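Side-chain contacts in Thiol:disulfide interchange protein DsbA (Pseudomonas aeruginosa, PDB 4ZL8), which probably forms disulfide bonds in periplasmic proteins by passing its own redox-active disulfide to them: residues P20-Q23 / I27-V30; P49-L54 / V58-L63. The protein carries 1 engineered substitution. All coordinates share one frame; numbering follows the deposited sequence.

Contact 1 (P20-Q23 / I27-V30); sequences PVSQ and IEVV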
loop_
_atom_site.group_PDB
_atom_site.type_symbol
_atom_site.label_atom_id
_atom_site.label_comp_id
_atom_site.label_asym_id
_atom_site.label_seq_id
_atom_site.Cartn_x
_atom_site.Cartn_y
_atom_site.Cartn_z
ATOM N N PRO A 20 -0.729 -2.979 15.703
ATOM C CA PRO A 20 -1.524 -4.170 15.376
ATOM C C PRO A 20 -1.599 -4.383 13.877
ATOM O O PRO A 20 -1.564 -3.447 13.091
ATOM C CB PRO A 20 -2.911 -3.838 15.952
ATOM C CG PRO A 20 -2.638 -2.800 17.027
ATOM C CD PRO A 20 -1.474 -2.006 16.518
ATOM N N VAL A 21 -1.736 -5.647 13.486
ATOM C CA VAL A 21 -1.792 -6.006 12.069
ATOM C C VAL A 21 -3.243 -6.145 11.592
ATOM O O VAL A 21 -4.146 -6.375 12.378
ATOM C CB VAL A 21 -1.003 -7.287 11.758
ATOM C CG1 VAL A 21 0.471 -7.107 12.124
ATOM C CG2 VAL A 21 -1.601 -8.508 12.471
ATOM N N SER A 22 -3.444 -6.015 10.291
ATOM C CA SER A 22 -4.783 -5.975 9.726
ATOM C C SER A 22 -5.475 -7.333 9.743
ATOM O O SER A 22 -6.704 -7.401 9.816
ATOM C CB SER A 22 -4.741 -5.425 8.295
ATOM O OG SER A 22 -3.895 -6.165 7.450
ATOM N N GLN A 23 -4.689 -8.402 9.668
ATOM C CA GLN A 23 -5.226 -9.750 9.737
ATOM C C GLN A 23 -4.463 -10.557 10.770
ATOM O O GLN A 23 -3.480 -11.229 10.450
ATOM C CB GLN A 23 -5.155 -10.411 8.372
ATOM C CG GLN A 23 -6.150 -9.857 7.377
ATOM C CD GLN A 23 -6.185 -10.584 6.035
ATOM O OE1 GLN A 23 -6.877 -10.142 5.114
ATOM N NE2 GLN A 23 -5.448 -11.690 5.914
ATOM N N ILE A 27 1.434 -13.008 9.025
ATOM C CA ILE A 27 2.542 -12.085 9.033
ATOM C C ILE A 27 2.255 -10.999 8.012
ATOM O O ILE A 27 2.150 -11.271 6.816
ATOM C CB ILE A 27 3.858 -12.789 8.712
ATOM C CG1 ILE A 27 4.115 -13.910 9.724
ATOM C CG2 ILE A 27 4.997 -11.781 8.670
ATOM C CD1 ILE A 27 5.170 -14.894 9.278
ATOM N N GLU A 28 2.062 -9.782 8.494
ATOM C CA GLU A 28 1.681 -8.691 7.608
ATOM C C GLU A 28 2.871 -8.110 6.834
ATOM O O GLU A 28 3.959 -7.968 7.375
ATOM C CB GLU A 28 1.029 -7.586 8.435
ATOM C CG GLU A 28 0.162 -6.646 7.608
ATOM C CD GLU A 28 -0.355 -5.456 8.404
ATOM O OE1 GLU A 28 0.425 -4.886 9.193
ATOM O OE2 GLU A 28 -1.551 -5.133 8.249
ATOM N N VAL A 29 2.616 -7.758 5.577
ATOM C CA VAL A 29 3.560 -6.952 4.809
ATOM C C VAL A 29 2.784 -5.793 4.216
ATOM O O VAL A 29 1.865 -6.012 3.431
ATOM C CB VAL A 29 4.204 -7.743 3.671
ATOM C CG1 VAL A 29 5.156 -6.854 2.884
ATOM C CG2 VAL A 29 4.935 -8.975 4.215
ATOM N N VAL A 30 3.117 -4.574 4.626
ATOM C CA VAL A 30 2.458 -3.370 4.123
ATOM C C VAL A 30 3.399 -2.583 3.227
ATOM O O VAL A 30 4.538 -2.321 3.608
ATOM C CB VAL A 30 2.060 -2.461 5.299
ATOM C CG1 VAL A 30 1.439 -1.163 4.776
ATOM C CG2 VAL A 30 1.094 -3.161 6.240
HETATM O O HOH W 1 0.506 -3.065 11.171
#

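Contact 2 (P49-L54 / V58-L63); sequences PWSEKL and VHFVRL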
loop_
_atom_site.group_PDB
_atom_site.type_symbol
_atom_site.label_atom_id
_atom_site.label_comp_id
_atom_site.label_asym_id
_atom_site.label_seq_id
_atom_site.Cartn_x
_atom_site.Cartn_y
_atom_site.Cartn_z
ATOM N N PRO A 49 5.147 -9.075 -8.781
ATOM C CA PRO A 49 5.232 -10.535 -8.882
ATOM C C PRO A 49 5.627 -11.184 -7.556
ATOM O O PRO A 49 5.170 -12.287 -7.227
ATOM C CB PRO A 49 6.305 -10.771 -9.952
ATOM C CG PRO A 49 7.076 -9.482 -10.041
ATOM C CD PRO A 49 6.144 -8.380 -9.616
ATOM N N TRP A 50 6.472 -10.523 -6.784
ATOM C CA TRP A 50 6.863 -11.049 -5.474
ATOM C C TRP A 50 5.654 -11.189 -4.561
ATOM O O TRP A 50 5.479 -12.207 -3.868
ATOM C CB TRP A 50 7.905 -10.099 -4.860
ATOM C CG TRP A 50 8.312 -10.393 -3.426
ATOM C CD1 TRP A 50 9.290 -11.240 -3.027
ATOM C CD2 TRP A 50 7.778 -9.809 -2.236
ATOM N NE1 TRP A 50 9.399 -11.240 -1.648
ATOM C CE2 TRP A 50 8.473 -10.371 -1.140
ATOM C CE3 TRP A 50 6.775 -8.865 -1.989
ATOM C CZ2 TRP A 50 8.199 -10.015 0.188
ATOM C CZ3 TRP A 50 6.505 -8.505 -0.666
ATOM C CH2 TRP A 50 7.220 -9.081 0.403
ATOM N N SER A 51 4.786 -10.190 -4.574
ATOM C CA SER A 51 3.627 -10.180 -3.687
ATOM C C SER A 51 2.654 -11.307 -4.042
ATOM O O SER A 51 1.954 -11.825 -3.161
ATOM C CB SER A 51 2.918 -8.829 -3.723
ATOM O OG SER A 51 2.222 -8.623 -4.936
ATOM N N GLU A 52 2.642 -11.728 -5.299
ATOM C CA GLU A 52 1.702 -12.744 -5.749
ATOM C C GLU A 52 2.175 -14.155 -5.401
ATOM O O GLU A 52 1.396 -15.117 -5.478
ATOM C CB GLU A 52 1.444 -12.591 -7.251
ATOM C CG GLU A 52 0.691 -11.316 -7.586
ATOM C CD GLU A 52 0.557 -11.061 -9.067
ATOM O OE1 GLU A 52 1.147 -11.816 -9.870
ATOM O OE2 GLU A 52 -0.138 -10.084 -9.421
ATOM N N LYS A 53 3.435 -14.287 -4.989
ATOM C CA LYS A 53 4.005 -15.594 -4.686
ATOM C C LYS A 53 4.253 -15.847 -3.207
ATOM O O LYS A 53 4.923 -16.819 -2.856
ATOM C CB LYS A 53 5.325 -15.762 -5.433
ATOM C CG LYS A 53 5.155 -15.753 -6.938
ATOM C CD LYS A 53 6.494 -15.648 -7.637
ATOM C CE LYS A 53 6.331 -15.196 -9.082
ATOM N NZ LYS A 53 7.618 -14.707 -9.655
ATOM N N LEU A 54 3.708 -15.006 -2.341
ATOM C CA LEU A 54 3.933 -15.157 -0.903
ATOM C C LEU A 54 3.164 -16.360 -0.372
ATOM O O LEU A 54 2.175 -16.767 -0.958
ATOM C CB LEU A 54 3.532 -13.896 -0.152
ATOM C CG LEU A 54 4.402 -12.671 -0.483
ATOM C CD1 LEU A 54 3.719 -11.370 -0.054
ATOM C CD2 LEU A 54 5.729 -12.817 0.202
ATOM N N VAL A 58 1.269 -15.292 5.079
ATOM C CA VAL A 58 1.638 -13.894 4.903
ATOM C C VAL A 58 0.445 -13.153 4.295
ATOM O O VAL A 58 -0.226 -13.659 3.415
ATOM C CB VAL A 58 2.858 -13.783 3.986
ATOM C CG1 VAL A 58 3.175 -12.332 3.678
ATOM C CG2 VAL A 58 4.052 -14.479 4.627
ATOM N N HIS A 59 0.201 -11.943 4.787
ATOM C CA HIS A 59 -0.845 -11.070 4.246
ATOM C C HIS A 59 -0.226 -9.770 3.744
ATOM O O HIS A 59 0.207 -8.932 4.532
ATOM C CB HIS A 59 -1.862 -10.780 5.347
ATOM C CG HIS A 59 -2.907 -9.777 4.991
ATOM N ND1 HIS A 59 -3.693 -9.872 3.861
ATOM C CD2 HIS A 59 -3.335 -8.685 5.658
ATOM C CE1 HIS A 59 -4.534 -8.852 3.830
ATOM N NE2 HIS A 59 -4.346 -8.126 4.917
ATOM N N PHE A 60 -0.158 -9.640 2.426
ATOM C CA PHE A 60 0.370 -8.449 1.787
ATOM C C PHE A 60 -0.762 -7.471 1.548
ATOM O O PHE A 60 -1.817 -7.831 1.020
ATOM C CB PHE A 60 1.020 -8.798 0.450
ATOM C CG PHE A 60 1.464 -7.594 -0.323
ATOM C CD1 PHE A 60 2.621 -6.937 0.005
ATOM C CD2 PHE A 60 0.692 -7.117 -1.358
ATOM C CE1 PHE A 60 3.009 -5.806 -0.704
ATOM C CE2 PHE A 60 1.068 -5.997 -2.058
ATOM C CZ PHE A 60 2.208 -5.348 -1.729
ATOM N N VAL A 61 -0.519 -6.215 1.901
ATOM C CA VAL A 61 -1.486 -5.182 1.607
ATOM C C VAL A 61 -0.793 -3.887 1.271
ATOM O O VAL A 61 0.296 -3.593 1.734
ATOM C CB VAL A 61 -2.439 -4.964 2.754
ATOM C CG1 VAL A 61 -1.686 -4.484 3.954
ATOM C CG2 VAL A 61 -3.558 -4.003 2.361
ATOM N N ARG A 62 -1.455 -3.133 0.409
ATOM C CA ARG A 62 -1.047 -1.787 0.160
ATOM C C ARG A 62 -1.863 -0.871 1.029
ATOM O O ARG A 62 -3.042 -1.107 1.276
ATOM C CB ARG A 62 -1.240 -1.387 -1.293
ATOM C CG ARG A 62 -0.155 -1.919 -2.202
ATOM C CD ARG A 62 -0.208 -1.255 -3.562
ATOM N NE ARG A 62 0.801 -1.853 -4.423
ATOM C CZ ARG A 62 0.666 -3.027 -5.016
ATOM N NH1 ARG A 62 -0.453 -3.720 -4.890
ATOM N NH2 ARG A 62 1.662 -3.486 -5.763
ATOM N N LEU A 63 -1.219 0.186 1.492
ATOM C CA LEU A 63 -1.879 1.195 2.301
ATOM C C LEU A 63 -1.545 2.557 1.702
ATOM O O LEU A 63 -0.373 2.893 1.566
ATOM C CB LEU A 63 -1.348 1.148 3.729
ATOM C CG LEU A 63 -2.124 1.991 4.744
ATOM C CD1 LEU A 63 -3.522 1.435 5.001
ATOM C CD2 LEU A 63 -1.289 2.047 6.024
HETATM O O HOH W 2 0.666 -6.311 -6.166
#

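Contact 1 (P20-Q23 / I27-V30)
The carboxylate of Glu28 has one face turned to the 20-23 loop, where Val21 and the backbone N of Ser22 meet it, while the hydroxyl of Ser22 comes in close to its plane. Val21 CG1 lies 3.7 Å from Glu28 OE1 on the same side as Ser22 N and also touches Glu28 CB; the two side chains run alongside each other, pointing in opposite senses. Two donors of one residue converge on a single oxygen. Ser22 OG donates to Glu28 OE2 over 2.7 Å on the anti side, 15° out of the carboxylate plane. Ser22 N reaches Glu28 OE2 at 2.9 Å from well above that plane, at 61°. With Ser22 chi1 at 57°, the hydroxyl stays on the side of its own backbone N, and both can reach Glu28 OE2. The second oxygen is tied to the loop by water 1, which donates both to Glu28 OE1 (2.7 Å) and to Pro20 O (2.8 Å). An extended Glu28 chain reaches from strand 27-33 to the loop; Glu28 N is bonded to Asn159 OD1, and Tyr148 of helix 132-148 packs on the side chain. The contact thus fastens the loop entering the strand to the strand itself. Three donors on the two oxygens of this buried side chain are what an ionised carboxylate would attract, and they would be expected to stabilise its charge.

Contact 2 (P49-L54 / V58-L63)
The hydroxyl OG of Ser51, the residue whose CB rests on the Phe60 ring, is gripped by several groups: it bonds to Val48 O, more weakly to Ile47 O one helical turn back, and accepts from water 2 at 3.0 Å. Water 2 in turn accepts from Arg62 NH2, again at 3.0 Å, and so bridges helix and strand beside the apolar patch. Ser51 chi1 of 72° folds the hydroxyl back toward its own helix backbone and presents CB to the aromatic ring. The evidence for a CH-pi contact is direct: Ser51 CB stands 3.7 Å from the centroid of Phe60, only 14° off the ring normal. Arg62 NH1 lies in plane at the edge of the Phe60 ring, and Phe60 CE2 lies over one guanidinium face, offset toward its rim. That guanidinium is further fixed by salt bridges to Glu44 and Glu31.

Helix 38-52 here returns to the sheet through strand 58-64, closing the beta-alpha-beta crossover of the thioredoxin fold that began with the parallel neighbour, strand 27-33. Just past the helix, Leu54 wedges into the joint. Its CD1 branch meets Phe60 CB at 3.8 Å and Val58 CG1 at 3.9 Å, crossing the valine at about a right angle. Its other branch turns to the helix: Leu54 CD2 lies over one face of the Trp50 indole, offset toward the rim. Phe60 CG is anti to its backbone N (chi1 174°), which carries the ring out from the strand toward Ser51. Trp50 CZ3 approaches Phe60 CD1 obliquely at 4.2 Å, and the polar part of the indole is held by the bond from Trp50 NE1 to Asp180 of helix 172-188.

Centred about 11 Å apart, contacts 1 and 2 meet through the neighbouring parallel strands 27-33 and 58-64. Probable backbone hydrogen bonds join them: Val29 O to Val61 N at 2.8 Å, and Val29 N to His59 O at 2.9 Å. Contact 1 lies on the sheet face from which Glu28 projects, contact 2 on the other, where Val29 packs against Phe60 and Val58. His59 packs back against contact 1, His59 CD2 lying 3.1 Å from Ser22 OG. Contact 1 ties the preceding loop to the first strand of the crossover, while contact 2 packs the end of its helix on its second strand; the redox-active disulfide Cys37-Cys40 sits at the start of that helix, 38-52.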